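PDB 2CU2: putative mannose-1-phosphate guanylyl transferase from Thermus thermophilus, which probably transfers a guanylyl group from GTP to mannose 1-phosphate, giving GDP-mannose. Local coordinates for residues Leu76-Gly81 and Val88-Ala93; Tyr148-Leu153 and Glu177-Gly182. All coordinates share one frame; numbering follows the deposited sequence.

Both contacts pack a helix against the same large mixed sheet of the nucleotidyltransferase domain, at places whose centres lie 30 Å apart. Interaction 1 sets the end of the parallel strand 74-78 against helix 83-98, in the Rossmann-like part of the domain, and is buried and apolar. Interaction 2 joins strand 150-157, in the antiparallel part of that sheet, to the last turn of helix 172-180; it lies nearer the surface and adds an aromatic pair and a water bridge. The nearest atoms of the two are about 14 Å apart, so they do not touch, and neither contains a bound ligand.

Interaction 1 (Leu76-Gly81 and Val88-Ala93); sequences LLEPLG and VLLGVA
Leu76 and Leu90 meet where strand 74-78 packs against helix 83-98, the helix that follows it in the Rossmann-like, GT-A-type fold of the nucleotidyltransferase domain. The strand and helix segments run nearly antiparallel, at 148°, with their axes 9.7 Å apart at closest approach, as expected when a helix returns along the sheet that its strand has just left. Leu76 points at the helix. With its CG placed beside the backbone N and opposite the carbonyl carbon (chi1 -79°), the branch CD1 is carried onto the backbone at Leu90, 4.0 Å from Leu90 O, and 4.1 Å from Leu90 CB. Leu76 CD1 also lies 4.1 Å from Gly91 N. Gly91, with no side chain, adds its backbone N to the surface the methyl meets.

Leu90 returns the contact by pointing its own side chain at the strand, where its CD1 methyl passes the CG methylene of Glu78 at a slant. Glutamate serves here through that CG methylene, an apolar patch below the carboxylate. Backbone hydrogen bonds from Leu76 and Glu78 to strand 54-59 and to Arg60 hold strand 74-78 in the sheet, from whose face Leu76 reaches the helix. Tyr225 of helix 221-226 touches both Glu78 and Leu90, and Leu221 also reaches Leu90, so a second helix closes over the junction. No hydrogen bond crosses between the two segments; the contact is van der Waals throughout, and its second touch is Leu90 CD1 at 4.1 Å from Glu78 CG.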
ATOM      1  N   LEU A  76      -1.040  34.957 -12.263  1.00 43.06           N
ATOM      2  CA  LEU A  76      -1.699  35.168 -13.546  1.00 41.78           C
ATOM      3  C   LEU A  76      -2.661  33.999 -13.645  1.00 40.81           C
ATOM      4  O   LEU A  76      -2.258  32.877 -13.944  1.00 39.32           O
ATOM      5  CB  LEU A  76      -0.708  35.120 -14.711  1.00 42.54           C
ATOM      6  CG  LEU A  76       0.148  36.357 -14.969  1.00 44.22           C
ATOM      7  CD1 LEU A  76       0.913  36.161 -16.261  1.00 42.77           C
ATOM      8  CD2 LEU A  76      -0.740  37.595 -15.066  1.00 44.34           C
ATOM      9  N   LEU A  77      -3.929  34.269 -13.373  1.00 40.45           N
ATOM     10  CA  LEU A  77      -4.953  33.238 -13.393  1.00 40.43           C
ATOM     11  C   LEU A  77      -5.474  32.953 -14.793  1.00 41.42           C
ATOM     12  O   LEU A  77      -6.036  33.832 -15.445  1.00 41.00           O
ATOM     13  CB  LEU A  77      -6.108  33.648 -12.474  1.00 42.06           C
ATOM     14  CG  LEU A  77      -5.702  34.002 -11.037  1.00 43.75           C
ATOM     15  CD1 LEU A  77      -6.924  34.453 -10.256  1.00 43.80           C
ATOM     16  CD2 LEU A  77      -5.057  32.791 -10.362  1.00 42.96           C
ATOM     17  N   GLU A  78      -5.272  31.719 -15.247  1.00 41.40           N
ATOM     18  CA  GLU A  78      -5.732  31.285 -16.560  1.00 43.15           C
ATOM     19  C   GLU A  78      -7.177  30.815 -16.420  1.00 43.57           C
ATOM     20  O   GLU A  78      -7.458  29.847 -15.712  1.00 44.28           O
ATOM     21  CB  GLU A  78      -4.857  30.139 -17.078  1.00 44.54           C
ATOM     22  CG  GLU A  78      -3.381  30.486 -17.181  1.00 48.50           C
ATOM     23  CD  GLU A  78      -2.483  29.260 -17.321  1.00 52.27           C
ATOM     24  OE1 GLU A  78      -2.462  28.646 -18.412  1.00 54.46           O
ATOM     25  OE2 GLU A  78      -1.787  28.915 -16.340  1.00 55.27           O
ATOM     26  N   PRO A  79      -8.114  31.498 -17.093  1.00 43.96           N
ATOM     27  CA  PRO A  79      -9.533  31.133 -17.027  1.00 44.26           C
ATOM     28  C   PRO A  79      -9.863  29.722 -17.512  1.00 44.24           C
ATOM     29  O   PRO A  79     -10.770  29.077 -16.986  1.00 43.92           O
ATOM     30  CB  PRO A  79     -10.209  32.216 -17.874  1.00 44.39           C
ATOM     31  CG  PRO A  79      -9.141  32.626 -18.833  1.00 44.40           C
ATOM     32  CD  PRO A  79      -7.917  32.677 -17.955  1.00 44.45           C
ATOM     33  N   LEU A  80      -9.132  29.251 -18.516  1.00 43.55           N
ATOM     34  CA  LEU A  80      -9.253  27.916 -19.077  1.00 43.46           C
ATOM     35  C   LEU A  80      -7.878  27.333 -19.390  1.00 41.85           C
ATOM     36  O   LEU A  80      -6.865  28.020 -19.384  1.00 42.41           O
ATOM     37  CB  LEU A  80     -10.069  28.028 -20.366  1.00 43.55           C
ATOM     38  CG  LEU A  80     -11.465  28.600 -20.123  1.00 44.89           C
ATOM     39  CD1 LEU A  80     -12.295  28.677 -21.407  1.00 46.30           C
ATOM     40  CD2 LEU A  80     -12.278  27.771 -19.133  1.00 46.49           C
ATOM     41  N   GLY A  81      -7.860  26.010 -19.626  1.00 41.15           N
ATOM     42  CA  GLY A  81      -6.612  25.396 -20.056  1.00 40.50           C
ATOM     43  C   GLY A  81      -6.370  25.619 -21.546  1.00 40.15           C
ATOM     44  O   GLY A  81      -7.109  25.161 -22.406  1.00 39.67           O
ATOM     45  N   VAL A  88       2.010  31.709 -22.130  1.00 29.37           N
ATOM     46  CA  VAL A  88       3.041  32.604 -22.649  1.00 28.05           C
ATOM     47  C   VAL A  88       2.410  33.910 -23.148  1.00 29.75           C
ATOM     48  O   VAL A  88       2.975  34.991 -22.971  1.00 29.31           O
ATOM     49  CB  VAL A  88       3.839  31.929 -23.786  1.00 26.72           C
ATOM     50  CG1 VAL A  88       4.726  32.947 -24.482  1.00 25.96           C
ATOM     51  CG2 VAL A  88       4.704  30.798 -23.211  1.00 27.03           C
ATOM     52  N   LEU A  89       1.237  33.804 -23.764  1.00 29.42           N
ATOM     53  CA  LEU A  89       0.522  34.981 -24.249  1.00 30.53           C
ATOM     54  C   LEU A  89       0.308  35.959 -23.095  1.00 30.60           C
ATOM     55  O   LEU A  89       0.604  37.143 -23.211  1.00 31.10           O
ATOM     56  CB  LEU A  89      -0.835  34.573 -24.830  1.00 29.11           C
ATOM     57  CG  LEU A  89      -1.874  35.693 -24.978  1.00 30.28           C
ATOM     58  CD1 LEU A  89      -1.404  36.699 -26.013  1.00 29.09           C
ATOM     59  CD2 LEU A  89      -3.220  35.091 -25.380  1.00 31.19           C
ATOM     60  N   LEU A  90      -0.201  35.452 -21.979  1.00 31.85           N
ATOM     61  CA  LEU A  90      -0.467  36.288 -20.816  1.00 33.73           C
ATOM     62  C   LEU A  90       0.821  36.901 -20.263  1.00 33.78           C
ATOM     63  O   LEU A  90       0.871  38.047 -19.837  1.00 33.92           O
ATOM     64  CB  LEU A  90      -1.126  35.418 -19.746  1.00 33.86           C
ATOM     65  CG  LEU A  90      -2.422  34.767 -20.232  1.00 35.53           C
ATOM     66  CD1 LEU A  90      -3.205  34.106 -19.094  1.00 35.08           C
ATOM     67  CD2 LEU A  90      -3.375  35.770 -20.879  1.00 36.27           C
ATOM     68  N   GLY A  91       1.881  36.072 -20.239  1.00 32.68           N
ATOM     69  CA  GLY A  91       3.157  36.552 -19.727  1.00 31.34           C
ATOM     70  C   GLY A  91       3.695  37.713 -20.562  1.00 30.97           C
ATOM     71  O   GLY A  91       4.262  38.673 -20.058  1.00 29.82           O
ATOM     72  N   VAL A  92       3.536  37.580 -21.892  1.00 30.49           N
ATOM     73  CA  VAL A  92       4.026  38.624 -22.783  1.00 32.29           C
ATOM     74  C   VAL A  92       3.250  39.928 -22.593  1.00 33.33           C
ATOM     75  O   VAL A  92       3.796  41.023 -22.607  1.00 33.53           O
ATOM     76  CB  VAL A  92       3.883  38.132 -24.224  1.00 32.19           C
ATOM     77  CG1 VAL A  92       4.209  39.263 -25.197  1.00 34.41           C
ATOM     78  CG2 VAL A  92       4.831  36.973 -24.473  1.00 31.70           C
ATOM     79  N   ALA A  93       1.920  39.780 -22.452  1.00 32.10           N
ATOM     80  CA  ALA A  93       1.085  40.956 -22.240  1.00 32.99           C
ATOM     81  C   ALA A  93       1.576  41.779 -21.048  1.00 34.31           C
ATOM     82  O   ALA A  93       1.655  42.999 -21.082  1.00 35.55           O
ATOM     83  CB  ALA A  93      -0.349  40.488 -21.991  1.00 31.24           C
TER

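Interaction 2 (Tyr148-Leu153 and Glu177-Gly182); sequences YGYIRL and EYIRKG
A Schellman motif ends helix 172-180 beside strand 150-157, and the last helical turn rests its aromatic side chain on Tyr150 of that strand. Tyr178 brings the CD2 corner of its ring over one face of Tyr150, displaced toward the rim and 3.5 Å from Tyr150 CG. The two planes are inclined at 59° and the ring centroids are 5.1 Å apart, an oblique meeting. The side chain of Tyr178 leaves the helix with CG opposite the carbonyl carbon (chi1 -78°), which aims the ring at the strand. Ile179 adds a looser apolar touch, its CG1 4.4 Å from Tyr150 CE2.

Tyrosine suits position 150 because its ring presents a broad face to the helix while its hydroxyl is hydrogen-bonded to Glu145 O and Trp185 NE1; the Trp185 ring also meets it edge-to-face. An alanine here would remove the face under Tyr178 and both hydroxyl bonds, and would probably leave the Tyr178 ring less firmly placed.

At the helix end, Gly182 adopts a positive phi of 95°, at which a CB would be jammed against the preceding carbonyl, and its N bonds back to Ile179 O. Leu153 CD1 lies 4.3 Å from Gly182 O. A water accepts from Leu153 N at 3.1 Å and donates to Lys181 O at 3.2 Å. The chemistry is therefore divided: ring and aliphatic surfaces hold the helix against the strand, while one water joins the backbone of the strand to that of the helix end.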
ATOM      1  N   TYR A 148       9.899  13.084 -24.314  1.00 34.45           N
ATOM      2  CA  TYR A 148      10.453  14.430 -24.378  1.00 31.67           C
ATOM      3  C   TYR A 148      10.563  14.927 -25.807  1.00 30.88           C
ATOM      4  O   TYR A 148      10.506  14.153 -26.770  1.00 31.66           O
ATOM      5  CB  TYR A 148      11.858  14.476 -23.778  1.00 32.15           C
ATOM      6  CG  TYR A 148      11.956  14.182 -22.305  1.00 33.38           C
ATOM      7  CD1 TYR A 148      10.817  14.100 -21.508  1.00 35.25           C
ATOM      8  CD2 TYR A 148      13.204  14.030 -21.696  1.00 34.33           C
ATOM      9  CE1 TYR A 148      10.915  13.875 -20.132  1.00 33.69           C
ATOM     10  CE2 TYR A 148      13.314  13.806 -20.325  1.00 35.04           C
ATOM     11  CZ  TYR A 148      12.166  13.731 -19.552  1.00 34.22           C
ATOM     12  OH  TYR A 148      12.269  13.517 -18.202  1.00 36.78           O
ATOM     13  N   GLY A 149      10.712  16.237 -25.928  1.00 29.41           N
ATOM     14  CA  GLY A 149      10.923  16.840 -27.223  1.00 27.58           C
ATOM     15  C   GLY A 149      12.433  16.993 -27.292  1.00 27.58           C
ATOM     16  O   GLY A 149      13.094  17.077 -26.253  1.00 28.05           O
ATOM     17  N   TYR A 150      12.985  17.012 -28.497  1.00 27.22           N
ATOM     18  CA  TYR A 150      14.421  17.166 -28.681  1.00 30.24           C
ATOM     19  C   TYR A 150      14.696  18.389 -29.545  1.00 31.67           C
ATOM     20  O   TYR A 150      13.792  18.903 -30.202  1.00 31.85           O
ATOM     21  CB  TYR A 150      15.017  15.925 -29.357  1.00 28.80           C
ATOM     22  CG  TYR A 150      15.022  14.680 -28.489  1.00 28.25           C
ATOM     23  CD1 TYR A 150      13.828  14.090 -28.070  1.00 27.37           C
ATOM     24  CD2 TYR A 150      16.225  14.089 -28.091  1.00 27.12           C
ATOM     25  CE1 TYR A 150      13.830  12.947 -27.278  1.00 27.13           C
ATOM     26  CE2 TYR A 150      16.238  12.942 -27.300  1.00 27.26           C
ATOM     27  CZ  TYR A 150      15.036  12.384 -26.897  1.00 26.17           C
ATOM     28  OH  TYR A 150      15.036  11.282 -26.090  1.00 28.90           O
ATOM     29  N   ILE A 151      15.947  18.846 -29.536  1.00 31.74           N
ATOM     30  CA  ILE A 151      16.356  19.999 -30.328  1.00 33.83           C
ATOM     31  C   ILE A 151      17.619  19.685 -31.131  1.00 36.04           C
ATOM     32  O   ILE A 151      18.560  19.093 -30.604  1.00 34.99           O
ATOM     33  CB  ILE A 151      16.669  21.216 -29.444  1.00 33.09           C
ATOM     34  CG1 ILE A 151      15.470  21.555 -28.551  1.00 35.43           C
ATOM     35  CG2 ILE A 151      17.024  22.405 -30.325  1.00 33.68           C
ATOM     36  CD1 ILE A 151      15.754  22.673 -27.553  1.00 33.16           C
ATOM     37  N   ARG A 152      17.634  20.085 -32.401  1.00 37.32           N
ATOM     38  CA  ARG A 152      18.794  19.873 -33.266  1.00 39.72           C
ATOM     39  C   ARG A 152      19.747  21.025 -33.023  1.00 40.02           C
ATOM     40  O   ARG A 152      19.334  22.182 -33.049  1.00 41.25           O
ATOM     41  CB  ARG A 152      18.417  19.906 -34.751  1.00 39.83           C
ATOM     42  CG  ARG A 152      17.360  18.932 -35.206  1.00 42.69           C
ATOM     43  CD  ARG A 152      17.384  18.848 -36.736  1.00 46.40           C
ATOM     44  NE  ARG A 152      16.261  18.096 -37.285  1.00 49.41           N
ATOM     45  CZ  ARG A 152      15.035  18.589 -37.438  1.00 51.97           C
ATOM     46  NH1 ARG A 152      14.768  19.842 -37.084  1.00 53.18           N
ATOM     47  NH2 ARG A 152      14.072  17.826 -37.939  1.00 53.53           N
ATOM     48  N   LEU A 153      21.020  20.723 -32.810  1.00 40.27           N
ATOM     49  CA  LEU A 153      21.993  21.777 -32.574  1.00 41.48           C
ATOM     50  C   LEU A 153      22.877  22.055 -33.781  1.00 43.13           C
ATOM     51  O   LEU A 153      23.349  21.136 -34.444  1.00 42.95           O
ATOM     52  CB  LEU A 153      22.887  21.421 -31.393  1.00 42.64           C
ATOM     53  CG  LEU A 153      22.253  21.227 -30.018  1.00 41.98           C
ATOM     54  CD1 LEU A 153      23.372  20.977 -29.013  1.00 41.56           C
ATOM     55  CD2 LEU A 153      21.435  22.456 -29.626  1.00 41.44           C
ATOM     56  N   GLU A 177      18.410   7.377 -32.342  1.00 31.12           N
ATOM     57  CA  GLU A 177      19.040   8.042 -33.488  1.00 33.19           C
ATOM     58  C   GLU A 177      19.280   9.532 -33.210  1.00 31.47           C
ATOM     59  O   GLU A 177      20.281  10.114 -33.613  1.00 32.23           O
ATOM     60  CB  GLU A 177      18.141   7.896 -34.727  1.00 35.41           C
ATOM     61  CG  GLU A 177      18.459   6.669 -35.589  1.00 40.97           C
ATOM     62  CD  GLU A 177      19.835   6.800 -36.211  1.00 45.34           C
ATOM     63  OE1 GLU A 177      20.587   5.841 -36.161  1.00 43.98           O
ATOM     64  OE2 GLU A 177      20.119   7.837 -36.804  1.00 47.05           O
ATOM     65  N   TYR A 178      18.281  10.165 -32.542  1.00 31.42           N
ATOM     66  CA  TYR A 178      18.431  11.576 -32.178  1.00 32.09           C
ATOM     67  C   TYR A 178      19.717  11.773 -31.365  1.00 30.01           C
ATOM     68  O   TYR A 178      20.485  12.709 -31.545  1.00 29.20           O
ATOM     69  CB  TYR A 178      17.247  11.994 -31.291  1.00 34.44           C
ATOM     70  CG  TYR A 178      15.965  12.245 -32.028  1.00 39.83           C
ATOM     71  CD1 TYR A 178      15.894  12.193 -33.421  1.00 41.64           C
ATOM     72  CD2 TYR A 178      14.815  12.550 -31.298  1.00 40.54           C
ATOM     73  CE1 TYR A 178      14.677  12.435 -34.062  1.00 42.83           C
ATOM     74  CE2 TYR A 178      13.607  12.803 -31.933  1.00 42.67           C
ATOM     75  CZ  TYR A 178      13.534  12.750 -33.312  1.00 44.43           C
ATOM     76  OH  TYR A 178      12.334  12.999 -33.956  1.00 48.96           O
ATOM     77  N   ILE A 179      19.906  10.852 -30.399  1.00 28.31           N
ATOM     78  CA  ILE A 179      21.073  10.945 -29.527  1.00 29.72           C
ATOM     79  C   ILE A 179      22.386  10.775 -30.303  1.00 29.65           C
ATOM     80  O   ILE A 179      23.343  11.516 -30.124  1.00 28.34           O
ATOM     81  CB  ILE A 179      20.930   9.904 -28.407  1.00 29.96           C
ATOM     82  CG1 ILE A 179      19.704  10.242 -27.557  1.00 29.17           C
ATOM     83  CG2 ILE A 179      22.165   9.947 -27.488  1.00 28.56           C
ATOM     84  CD1 ILE A 179      19.502   9.302 -26.375  1.00 30.78           C
ATOM     85  N   ARG A 180      22.419   9.746 -31.174  1.00 30.14           N
ATOM     86  CA  ARG A 180      23.626   9.539 -31.972  1.00 32.64           C
ATOM     87  C   ARG A 180      24.000  10.801 -32.765  1.00 32.96           C
ATOM     88  O   ARG A 180      25.161  11.138 -32.945  1.00 33.84           O
ATOM     89  CB  ARG A 180      23.393   8.375 -32.947  1.00 32.61           C
ATOM     90  CG  ARG A 180      23.190   7.027 -32.253  1.00 35.15           C
ATOM     91  CD  ARG A 180      22.865   5.903 -33.251  1.00 35.92           C
ATOM     92  NE  ARG A 180      22.587   4.646 -32.550  1.00 35.77           N
ATOM     93  CZ  ARG A 180      21.434   3.999 -32.834  1.00 34.09           C
ATOM     94  NH1 ARG A 180      20.601   4.474 -33.746  1.00 35.03           N
ATOM     95  NH2 ARG A 180      21.141   2.876 -32.178  1.00 35.31           N
ATOM     96  N   LYS A 181      22.957  11.484 -33.285  1.00 32.92           N
ATOM     97  CA  LYS A 181      23.196  12.658 -34.130  1.00 34.37           C
ATOM     98  C   LYS A 181      23.487  13.935 -33.326  1.00 33.06           C
ATOM     99  O   LYS A 181      23.645  15.013 -33.882  1.00 34.89           O
ATOM    100  CB  LYS A 181      21.951  12.904 -34.979  1.00 36.89           C
ATOM    101  CG  LYS A 181      21.847  11.965 -36.177  1.00 40.21           C
ATOM    102  CD  LYS A 181      20.472  12.023 -36.832  1.00 44.63           C
ATOM    103  CE  LYS A 181      20.395  11.173 -38.102  1.00 47.54           C
ATOM    104  NZ  LYS A 181      19.048  10.614 -38.226  1.00 50.71           N
ATOM    105  N   GLY A 182      23.478  13.814 -31.987  1.00 32.36           N
ATOM    106  CA  GLY A 182      23.867  14.997 -31.227  1.00 30.83           C
ATOM    107  C   GLY A 182      22.660  15.839 -30.786  1.00 31.41           C
ATOM    108  O   GLY A 182      22.782  16.990 -30.387  1.00 32.17           O
TER
HETATM  109  O   HOH W   1      22.459  17.949 -33.205  1.00 44.19           O